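Local atomic coordinates of neural cell adhesion molecule 1 (Homo sapiens, PDB entry 2HAZ), a protein that mediates adhesion of neural cells and carries, in its first fibronectin type III repeat, an alpha-helix critical for polysialylation of its N-glycans. Residues Ala42-Val47 with Val51-Trp56; Val24-Pro29 with Lys60-Glu65; Lys55-Lys60 with Gly66-Val71. All blocks are in the same frame, centred on the assembly; numbering follows the deposited sequence.

How the contacts relate
The three contacts show how a short helix can be built into a fibronectin type III sandwich. Contact 1 pairs two strands of one sheet, 39-46 and 53-58. Contact 3 starts on the continuation of that second strand and faces strand 67-70 of the other sheet; the centres of contacts 1 and 3 are about 13 Å apart, and Trp-44 CE3 lies 3.6 Å from Ile-70 CG2 where the two meet. Contact 2, its centre about 8 Å from that of contact 3, sets helix 59-65 against strand 22-27, which is paired with strand 67-70 through a probable Val-24 N to Val-68 O hydrogen bond. The sodium ion at Asp-27 belongs to contact 2, about 14 Å from the side chain of Val-68.

Contact 1. Residues Ala42-Val47 with Val51-Trp56; sequences AEWRAV and VWHSKW
The beta hairpin of strands 39-46 and 53-58, at one margin of the four-stranded sheet of the fibronectin type III sandwich, is zipped by antiparallel backbone bonds and by side chains on both of its faces. Trp-44 and His-53 form a hydrogen-bonded pair: His-53 N reaches Trp-44 O at 2.7 Å with a nearly straight N-H...O angle of 173°, and Trp-44 N answers to His-53 O. Ala-42 and Lys-55 form a second such pair, and Glu-43 with Ser-54 is the non-hydrogen-bonded pair between them. On the face carrying Ala-42 and Trp-44, the indole CG sits between backbone N and carbonyl carbon (chi1 62°), which swings the ring across the partner strand. His-53 CB then lies over one face of it, 3.6 Å from the centroid of the five-membered ring, while Lys-55 CB meets the indole edge at CH2. Beyond the pair, this face leads to Ile-70 and Leu-83. On the side of Glu-43, past the paired residues, Arg-45 CG stands almost squarely above the six-membered ring of Trp-52, 3.6 Å from its centroid, and the guanidinium plane is turned 82° to the indole. Arg-82 adds a cation-pi contact to Trp-52 and a salt bridge to Glu-43. A water bridges the two segments, accepting from Ala-46 N and donating to Val-51 O at 2.7 Å.

Contact 2. Residues Val24-Pro29 with Lys60-Glu65; sequences VQFDEP and KEASME. With NA (sodium ion), chain B.
The helix 59-65 that links the two sheets of this fibronectin type III repeat, probably the novel helix critical for polysialylation, rests against residues 24-29 through two pairs, Phe-26 with Ala-62 and Glu-28 with Ser-63. In the first pair the ring end does the touching: Phe-26 CZ lies 3.7 Å from Ala-62 CB, and Phe-26 CE2 comes within 3.6 Å of Ala-62 O at an oblique angle. With chi1 at 79° the benzyl group is carried from the strand toward the helix, where Tyr-40 also meets it edge-to-face. Were Phe-26 cut back to an alanine, the methyl of Ala-62 would probably lose its aromatic partner and Tyr-40 its edge-to-face mate. Two residues on, Glu-28 bends at chi2 (85°) and brings OE2 close to Ser-63 CB, at 3.0 Å, which is no hydrogen bond; the serine hydroxyl is bonded to Ala-59 O. Asp-27, on the side away from the helix, binds the sodium ion through OD1 (2.3 Å) and OD2 (2.4 Å), with Asp-13. Apolar packing is thus confined to Phe-26 and Ala-62; beside the helix, Glu-28 OE2 and Ser-63 O, 3.3 Å apart without a hydrogen bond, probably add no attraction.

Contact 3. Residues Lys55-Lys60 with Gly66-Val71; sequences KWYDAK and GIVTIV
Lys-55 opens the route from strand 53-58 to strand 67-70, which face each other from the two sheets of the fibronectin type III sandwich: its extended chain brings NZ to a water at 2.9 Å, and that water donates to Thr-69 O. Two residues later Tyr-57 makes the direct contact. Its CG is set anti to the carbonyl carbon (chi1 -58°), which carries the ring toward the opposing strand. Val-68 lies under one ring face, its CB 3.8 Å from the centroid and nearly on the normal, with CG1 displaced toward Tyr-57 CG at 3.6 Å. At the far end Tyr-57 OH donates to Thr-69 O over 2.8 Å, approaching from above the carbonyl plane, 53° out of it. That oxygen is thus gripped twice, by the phenol and by the water, and the phenol bond together with Val-68 fixes how the ring is placed. From here the chain passes through Asp-58 into the helix that crosses to the second sheet, so the direct contact ends with the tyrosine, whose hydroxyl is flanked by a methyl group: Ile-70 CG2 lies 3.7 Å from Tyr-57 OH.

Contact 1. Residues Ala42-Val47 with Val51-Trp56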
loop_
_atom_site.group_PDB
_atom_site.type_symbol
_atom_site.label_atom_id
_atom_site.label_comp_id
_atom_site.label_asym_id
_atom_site.label_seq_id
_atom_site.Cartn_x
_atom_site.Cartn_y
_atom_site.Cartn_z
ATOM N N ALA A 42 -3.785 0.613 -1.348
ATOM C CA ALA A 42 -3.063 -0.653 -1.352
ATOM C C ALA A 42 -3.673 -1.587 -2.379
ATOM O O ALA A 42 -4.888 -1.735 -2.434
ATOM C CB ALA A 42 -3.105 -1.317 0.022
ATOM N N GLU A 43 -2.814 -2.195 -3.186
ATOM C CA GLU A 43 -3.179 -3.272 -4.100
ATOM C C GLU A 43 -2.393 -4.532 -3.733
ATOM O O GLU A 43 -1.168 -4.467 -3.516
ATOM C CB GLU A 43 -2.869 -2.865 -5.541
ATOM C CG GLU A 43 -3.502 -1.545 -5.959
ATOM C CD GLU A 43 -3.162 -1.171 -7.382
ATOM O OE1 GLU A 43 -2.123 -0.499 -7.594
ATOM O OE2 GLU A 43 -3.937 -1.561 -8.292
ATOM N N TRP A 44 -3.077 -5.675 -3.669
ATOM C CA TRP A 44 -2.384 -6.942 -3.362
ATOM C C TRP A 44 -2.903 -8.062 -4.242
ATOM O O TRP A 44 -4.043 -8.013 -4.715
ATOM C CB TRP A 44 -2.485 -7.318 -1.870
ATOM C CG TRP A 44 -3.891 -7.547 -1.365
ATOM C CD1 TRP A 44 -4.563 -8.738 -1.294
ATOM C CD2 TRP A 44 -4.802 -6.545 -0.896
ATOM N NE1 TRP A 44 -5.822 -8.539 -0.764
ATOM C CE2 TRP A 44 -5.988 -7.203 -0.503
ATOM C CE3 TRP A 44 -4.706 -5.158 -0.711
ATOM C CZ2 TRP A 44 -7.103 -6.510 0.005
ATOM C CZ3 TRP A 44 -5.811 -4.468 -0.188
ATOM C CH2 TRP A 44 -6.985 -5.152 0.171
ATOM N N ARG A 45 -2.062 -9.066 -4.460
ATOM C CA ARG A 45 -2.506 -10.272 -5.157
ATOM C C ARG A 45 -1.671 -11.480 -4.751
ATOM O O ARG A 45 -0.465 -11.356 -4.472
ATOM C CB ARG A 45 -2.462 -10.078 -6.672
ATOM C CG ARG A 45 -1.128 -9.715 -7.220
ATOM C CD ARG A 45 -0.943 -10.081 -8.701
ATOM N NE ARG A 45 0.480 -9.919 -9.001
ATOM C CZ ARG A 45 1.351 -10.917 -9.169
ATOM N NH1 ARG A 45 0.953 -12.190 -9.137
ATOM N NH2 ARG A 45 2.632 -10.632 -9.398
ATOM N N ALA A 46 -2.324 -12.640 -4.699
ATOM C CA ALA A 46 -1.637 -13.890 -4.436
ATOM C C ALA A 46 -0.700 -14.166 -5.616
ATOM O O ALA A 46 -1.114 -14.129 -6.777
ATOM C CB ALA A 46 -2.637 -15.016 -4.252
ATOM N N VAL A 47 0.577 -14.411 -5.314
ATOM C CA VAL A 47 1.574 -14.697 -6.349
ATOM C C VAL A 47 1.095 -15.895 -7.205
ATOM O O VAL A 47 0.638 -16.908 -6.669
ATOM C CB VAL A 47 2.954 -14.963 -5.695
ATOM C CG1 VAL A 47 3.960 -15.464 -6.709
ATOM C CG2 VAL A 47 3.480 -13.695 -4.983
ATOM N N VAL A 51 -5.551 -11.395 -10.783
ATOM C CA VAL A 51 -6.469 -10.395 -10.218
ATOM C C VAL A 51 -5.898 -9.623 -9.008
ATOM O O VAL A 51 -5.444 -10.226 -8.038
ATOM C CB VAL A 51 -7.808 -11.042 -9.834
ATOM C CG1 VAL A 51 -8.731 -10.039 -9.190
ATOM C CG2 VAL A 51 -8.443 -11.721 -11.062
ATOM N N TRP A 52 -5.925 -8.294 -9.080
ATOM C CA TRP A 52 -5.460 -7.447 -7.974
ATOM C C TRP A 52 -6.627 -7.080 -7.053
ATOM O O TRP A 52 -7.739 -6.799 -7.526
ATOM C CB TRP A 52 -4.820 -6.144 -8.495
ATOM C CG TRP A 52 -3.403 -6.259 -9.021
ATOM C CD1 TRP A 52 -3.018 -6.415 -10.332
ATOM C CD2 TRP A 52 -2.202 -6.193 -8.257
ATOM N NE1 TRP A 52 -1.647 -6.464 -10.420
ATOM C CE2 TRP A 52 -1.118 -6.325 -9.161
ATOM C CE3 TRP A 52 -1.928 -6.045 -6.889
ATOM C CZ2 TRP A 52 0.213 -6.320 -8.741
ATOM C CZ3 TRP A 52 -0.594 -6.022 -6.466
ATOM C CH2 TRP A 52 0.460 -6.161 -7.394
ATOM N N HIS A 53 -6.370 -7.050 -5.746
ATOM C CA HIS A 53 -7.367 -6.587 -4.804
ATOM C C HIS A 53 -6.902 -5.240 -4.299
ATOM O O HIS A 53 -5.689 -5.032 -4.058
ATOM C CB HIS A 53 -7.451 -7.561 -3.634
ATOM C CG HIS A 53 -7.546 -8.985 -4.064
ATOM N ND1 HIS A 53 -8.717 -9.540 -4.527
ATOM C CD2 HIS A 53 -6.607 -9.953 -4.164
ATOM C CE1 HIS A 53 -8.505 -10.798 -4.868
ATOM N NE2 HIS A 53 -7.234 -11.078 -4.642
ATOM N N SER A 54 -7.846 -4.354 -4.040
ATOM C CA SER A 54 -7.456 -3.009 -3.659
ATOM C C SER A 54 -8.404 -2.388 -2.657
ATOM O O SER A 54 -9.599 -2.731 -2.599
ATOM C CB SER A 54 -7.260 -2.114 -4.898
ATOM O OG SER A 54 -8.492 -1.672 -5.461
ATOM N N LYS A 55 -7.837 -1.492 -1.863
ATOM C CA LYS A 55 -8.555 -0.767 -0.827
ATOM C C LYS A 55 -7.944 0.625 -0.579
ATOM O O LYS A 55 -6.736 0.800 -0.622
ATOM C CB LYS A 55 -8.559 -1.556 0.483
ATOM C CG LYS A 55 -9.429 -0.932 1.547
ATOM C CD LYS A 55 -9.532 -1.753 2.823
ATOM C CE LYS A 55 -10.746 -1.274 3.622
ATOM N NZ LYS A 55 -10.571 -1.702 5.065
ATOM N N TRP A 56 -8.815 1.594 -0.307
ATOM C CA TRP A 56 -8.411 2.959 0.045
ATOM C C TRP A 56 -8.221 3.132 1.546
ATOM O O TRP A 56 -8.924 2.508 2.349
ATOM C CB TRP A 56 -9.479 3.961 -0.445
ATOM C CG TRP A 56 -9.612 4.024 -1.939
ATOM C CD1 TRP A 56 -10.603 3.480 -2.687
ATOM C CD2 TRP A 56 -8.724 4.674 -2.848
ATOM N NE1 TRP A 56 -10.400 3.752 -4.028
ATOM C CE2 TRP A 56 -9.247 4.478 -4.155
ATOM C CE3 TRP A 56 -7.531 5.403 -2.693
ATOM C CZ2 TRP A 56 -8.625 5.000 -5.301
ATOM C CZ3 TRP A 56 -6.910 5.933 -3.847
ATOM C CH2 TRP A 56 -7.461 5.715 -5.126
HETATM O O HOH W 1 -4.823 -12.384 -6.497
#

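Contact 2. Residues Val24-Pro29 with Lys60-Glu65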
loop_
_atom_site.group_PDB
_atom_site.type_symbol
_atom_site.label_atom_id
_atom_site.label_comp_id
_atom_site.label_asym_id
_atom_site.label_seq_id
_atom_site.Cartn_x
_atom_site.Cartn_y
_atom_site.Cartn_z
ATOM N N VAL A 24 1.104 -3.433 6.753
ATOM C CA VAL A 24 2.076 -2.995 5.755
ATOM C C VAL A 24 2.749 -1.738 6.306
ATOM O O VAL A 24 2.107 -0.697 6.451
ATOM C CB VAL A 24 1.422 -2.758 4.349
ATOM C CG1 VAL A 24 2.445 -2.281 3.333
ATOM C CG2 VAL A 24 0.718 -4.038 3.820
ATOM N N GLN A 25 4.034 -1.847 6.646
ATOM C CA GLN A 25 4.797 -0.688 7.108
ATOM C C GLN A 25 5.394 0.053 5.941
ATOM O O GLN A 25 6.120 -0.537 5.130
ATOM C CB GLN A 25 5.950 -1.119 7.999
ATOM C CG GLN A 25 5.564 -1.452 9.400
ATOM C CD GLN A 25 6.786 -1.599 10.269
ATOM O OE1 GLN A 25 7.771 -0.847 10.128
ATOM N NE2 GLN A 25 6.740 -2.565 11.186
ATOM N N PHE A 26 5.155 1.360 5.893
ATOM C CA PHE A 26 5.534 2.153 4.730
ATOM C C PHE A 26 6.037 3.559 5.095
ATOM O O PHE A 26 5.729 4.074 6.181
ATOM C CB PHE A 26 4.348 2.261 3.757
ATOM C CG PHE A 26 3.312 3.287 4.166
ATOM C CD1 PHE A 26 3.317 4.575 3.613
ATOM C CD2 PHE A 26 2.346 2.978 5.105
ATOM C CE1 PHE A 26 2.365 5.514 3.998
ATOM C CE2 PHE A 26 1.393 3.909 5.478
ATOM C CZ PHE A 26 1.411 5.180 4.933
ATOM N N ASP A 27 6.784 4.154 4.156
ATOM C CA ASP A 27 7.223 5.561 4.212
ATOM C C ASP A 27 6.384 6.397 3.278
ATOM O O ASP A 27 6.100 5.972 2.159
ATOM C CB ASP A 27 8.641 5.723 3.673
ATOM C CG ASP A 27 9.638 4.940 4.424
ATOM O OD1 ASP A 27 9.502 4.837 5.662
ATOM O OD2 ASP A 27 10.577 4.423 3.772
ATOM N N GLU A 28 6.031 7.598 3.724
ATOM C CA GLU A 28 5.410 8.602 2.857
ATOM C C GLU A 28 6.274 8.891 1.621
ATOM O O GLU A 28 7.499 8.729 1.676
ATOM C CB GLU A 28 5.189 9.900 3.636
ATOM C CG GLU A 28 4.186 9.799 4.771
ATOM C CD GLU A 28 4.806 9.287 6.073
ATOM O OE1 GLU A 28 6.001 8.912 6.080
ATOM O OE2 GLU A 28 4.098 9.268 7.102
ATOM N N PRO A 29 5.637 9.311 0.503
ATOM C CA PRO A 29 6.360 9.775 -0.687
ATOM C C PRO A 29 7.394 10.867 -0.357
ATOM O O PRO A 29 7.161 11.674 0.542
ATOM C CB PRO A 29 5.237 10.374 -1.554
ATOM C CG PRO A 29 4.031 9.579 -1.196
ATOM C CD PRO A 29 4.170 9.340 0.293
ATOM N N LYS A 60 -4.184 10.527 6.837
ATOM C CA LYS A 60 -3.815 10.963 8.182
ATOM C C LYS A 60 -3.475 9.804 9.118
ATOM O O LYS A 60 -2.404 9.787 9.700
ATOM C CB LYS A 60 -4.873 11.853 8.811
ATOM C CG LYS A 60 -4.309 12.596 10.012
ATOM C CD LYS A 60 -5.411 13.122 10.871
ATOM C CE LYS A 60 -4.866 13.934 12.019
ATOM N NZ LYS A 60 -5.986 14.596 12.720
ATOM N N GLU A 61 -4.370 8.830 9.238
ATOM C CA GLU A 61 -4.126 7.701 10.139
ATOM C C GLU A 61 -2.983 6.813 9.661
ATOM O O GLU A 61 -2.235 6.267 10.473
ATOM C CB GLU A 61 -5.389 6.867 10.347
ATOM C CG GLU A 61 -6.393 7.524 11.257
ATOM C CD GLU A 61 -7.291 8.481 10.519
ATOM O OE1 GLU A 61 -7.084 8.696 9.300
ATOM O OE2 GLU A 61 -8.227 9.026 11.138
ATOM N N ALA A 62 -2.848 6.668 8.344
ATOM C CA ALA A 62 -1.817 5.801 7.798
ATOM C C ALA A 62 -0.437 6.383 8.094
ATOM O O ALA A 62 0.477 5.672 8.530
ATOM C CB ALA A 62 -2.020 5.602 6.294
ATOM N N SER A 63 -0.285 7.687 7.881
ATOM C CA SER A 63 1.021 8.297 8.035
ATOM C C SER A 63 1.387 8.428 9.520
ATOM O O SER A 63 2.561 8.381 9.869
ATOM C CB SER A 63 1.093 9.637 7.305
ATOM O OG SER A 63 0.341 10.611 7.996
ATOM N N MET A 64 0.379 8.540 10.377
ATOM C CA MET A 64 0.583 8.629 11.829
ATOM C C MET A 64 0.931 7.270 12.461
ATOM O O MET A 64 1.850 7.179 13.284
ATOM C CB MET A 64 -0.641 9.230 12.505
ATOM N N GLU A 65 0.200 6.226 12.062
ATOM C CA GLU A 65 0.468 4.857 12.523
ATOM C C GLU A 65 1.695 4.267 11.817
ATOM O O GLU A 65 2.419 3.438 12.384
ATOM C CB GLU A 65 -0.770 3.969 12.315
ATOM C CG GLU A 65 -0.982 2.864 13.366
ATOM C CD GLU A 65 -1.431 3.361 14.753
ATOM O OE1 GLU A 65 -2.255 4.303 14.869
ATOM O OE2 GLU A 65 -0.962 2.779 15.747
HETATM NA NA NA B . 11.479 3.631 5.832
#

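Contact 3. Residues Lys55-Lys60 with Gly66-Val71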
loop_
_atom_site.group_PDB
_atom_site.type_symbol
_atom_site.label_atom_id
_atom_site.label_comp_id
_atom_site.label_asym_id
_atom_site.label_seq_id
_atom_site.Cartn_x
_atom_site.Cartn_y
_atom_site.Cartn_z
ATOM N N LYS A 55 -7.837 -1.492 -1.863
ATOM C CA LYS A 55 -8.555 -0.767 -0.827
ATOM C C LYS A 55 -7.944 0.625 -0.579
ATOM O O LYS A 55 -6.736 0.800 -0.622
ATOM C CB LYS A 55 -8.559 -1.556 0.483
ATOM C CG LYS A 55 -9.429 -0.932 1.547
ATOM C CD LYS A 55 -9.532 -1.753 2.823
ATOM C CE LYS A 55 -10.746 -1.274 3.622
ATOM N NZ LYS A 55 -10.571 -1.702 5.065
ATOM N N TRP A 56 -8.815 1.594 -0.307
ATOM C CA TRP A 56 -8.411 2.959 0.045
ATOM C C TRP A 56 -8.221 3.132 1.546
ATOM O O TRP A 56 -8.924 2.508 2.349
ATOM C CB TRP A 56 -9.479 3.961 -0.445
ATOM C CG TRP A 56 -9.612 4.024 -1.939
ATOM C CD1 TRP A 56 -10.603 3.480 -2.687
ATOM C CD2 TRP A 56 -8.724 4.674 -2.848
ATOM N NE1 TRP A 56 -10.400 3.752 -4.028
ATOM C CE2 TRP A 56 -9.247 4.478 -4.155
ATOM C CE3 TRP A 56 -7.531 5.403 -2.693
ATOM C CZ2 TRP A 56 -8.625 5.000 -5.301
ATOM C CZ3 TRP A 56 -6.910 5.933 -3.847
ATOM C CH2 TRP A 56 -7.461 5.715 -5.126
ATOM N N TYR A 57 -7.266 3.994 1.908
ATOM C CA TYR A 57 -6.941 4.326 3.304
ATOM C C TYR A 57 -6.733 5.820 3.443
ATOM O O TYR A 57 -6.088 6.452 2.604
ATOM C CB TYR A 57 -5.668 3.605 3.758
ATOM C CG TYR A 57 -5.753 2.115 3.634
ATOM C CD1 TYR A 57 -6.163 1.331 4.712
ATOM C CD2 TYR A 57 -5.426 1.478 2.425
ATOM C CE1 TYR A 57 -6.249 -0.053 4.595
ATOM C CE2 TYR A 57 -5.522 0.102 2.296
ATOM C CZ TYR A 57 -5.934 -0.657 3.381
ATOM O OH TYR A 57 -6.032 -2.023 3.280
ATOM N N ASP A 58 -7.278 6.377 4.520
ATOM C CA ASP A 58 -7.065 7.791 4.864
ATOM C C ASP A 58 -5.593 8.082 5.098
ATOM O O ASP A 58 -4.911 7.323 5.794
ATOM C CB ASP A 58 -7.818 8.150 6.132
ATOM C CG ASP A 58 -9.281 7.839 6.052
ATOM O OD1 ASP A 58 -9.926 8.137 5.012
ATOM O OD2 ASP A 58 -9.801 7.300 7.060
ATOM N N ALA A 59 -5.123 9.197 4.543
ATOM C CA ALA A 59 -3.721 9.576 4.640
ATOM C C ALA A 59 -3.298 9.884 6.080
ATOM O O ALA A 59 -2.189 9.534 6.495
ATOM C CB ALA A 59 -3.416 10.756 3.717
ATOM N N LYS A 60 -4.184 10.527 6.837
ATOM C CA LYS A 60 -3.815 10.963 8.182
ATOM C C LYS A 60 -3.475 9.804 9.118
ATOM O O LYS A 60 -2.404 9.787 9.700
ATOM C CB LYS A 60 -4.873 11.853 8.811
ATOM C CG LYS A 60 -4.309 12.596 10.012
ATOM C CD LYS A 60 -5.411 13.122 10.871
ATOM C CE LYS A 60 -4.866 13.934 12.019
ATOM N NZ LYS A 60 -5.986 14.596 12.720
ATOM N N GLY A 66 1.941 4.712 10.590
ATOM C CA GLY A 66 3.020 4.163 9.769
ATOM C C GLY A 66 2.626 2.892 9.022
ATOM O O GLY A 66 3.452 2.298 8.331
ATOM N N ILE A 67 1.355 2.501 9.140
ATOM C CA ILE A 67 0.824 1.263 8.532
ATOM C C ILE A 67 -0.508 1.424 7.792
ATOM O O ILE A 67 -1.285 2.360 8.036
ATOM C CB ILE A 67 0.606 0.120 9.589
ATOM C CG1 ILE A 67 -0.461 0.522 10.612
ATOM C CG2 ILE A 67 1.956 -0.329 10.211
ATOM C CD1 ILE A 67 -0.785 -0.522 11.678
ATOM N N VAL A 68 -0.753 0.481 6.888
ATOM C CA VAL A 68 -2.094 0.148 6.454
ATOM C C VAL A 68 -2.303 -1.367 6.640
ATOM O O VAL A 68 -1.356 -2.170 6.494
ATOM C CB VAL A 68 -2.394 0.612 4.997
ATOM C CG1 VAL A 68 -2.330 2.130 4.896
ATOM C CG2 VAL A 68 -1.457 -0.054 3.979
ATOM N N THR A 69 -3.533 -1.743 6.973
ATOM C CA THR A 69 -3.877 -3.135 7.232
ATOM C C THR A 69 -4.671 -3.702 6.090
ATOM O O THR A 69 -5.774 -3.237 5.793
ATOM C CB THR A 69 -4.730 -3.322 8.508
ATOM O OG1 THR A 69 -4.083 -2.713 9.624
ATOM C CG2 THR A 69 -4.924 -4.818 8.793
ATOM N N ILE A 70 -4.122 -4.735 5.474
ATOM C CA ILE A 70 -4.835 -5.434 4.434
ATOM C C ILE A 70 -5.558 -6.632 5.045
ATOM O O ILE A 70 -5.098 -7.245 6.038
ATOM C CB ILE A 70 -3.923 -5.791 3.221
ATOM C CG1 ILE A 70 -2.765 -6.699 3.635
ATOM C CG2 ILE A 70 -3.385 -4.501 2.536
ATOM C CD1 ILE A 70 -1.722 -6.940 2.527
ATOM N N VAL A 71 -6.709 -6.940 4.463
ATOM C CA VAL A 71 -7.660 -7.910 5.017
ATOM C C VAL A 71 -8.106 -8.937 3.980
ATOM O O VAL A 71 -7.746 -8.854 2.803
ATOM C CB VAL A 71 -8.949 -7.205 5.558
ATOM C CG1 VAL A 71 -8.637 -6.292 6.733
ATOM C CG2 VAL A 71 -9.647 -6.439 4.438
HETATM O O HOH W 2 -8.267 -2.584 6.639
#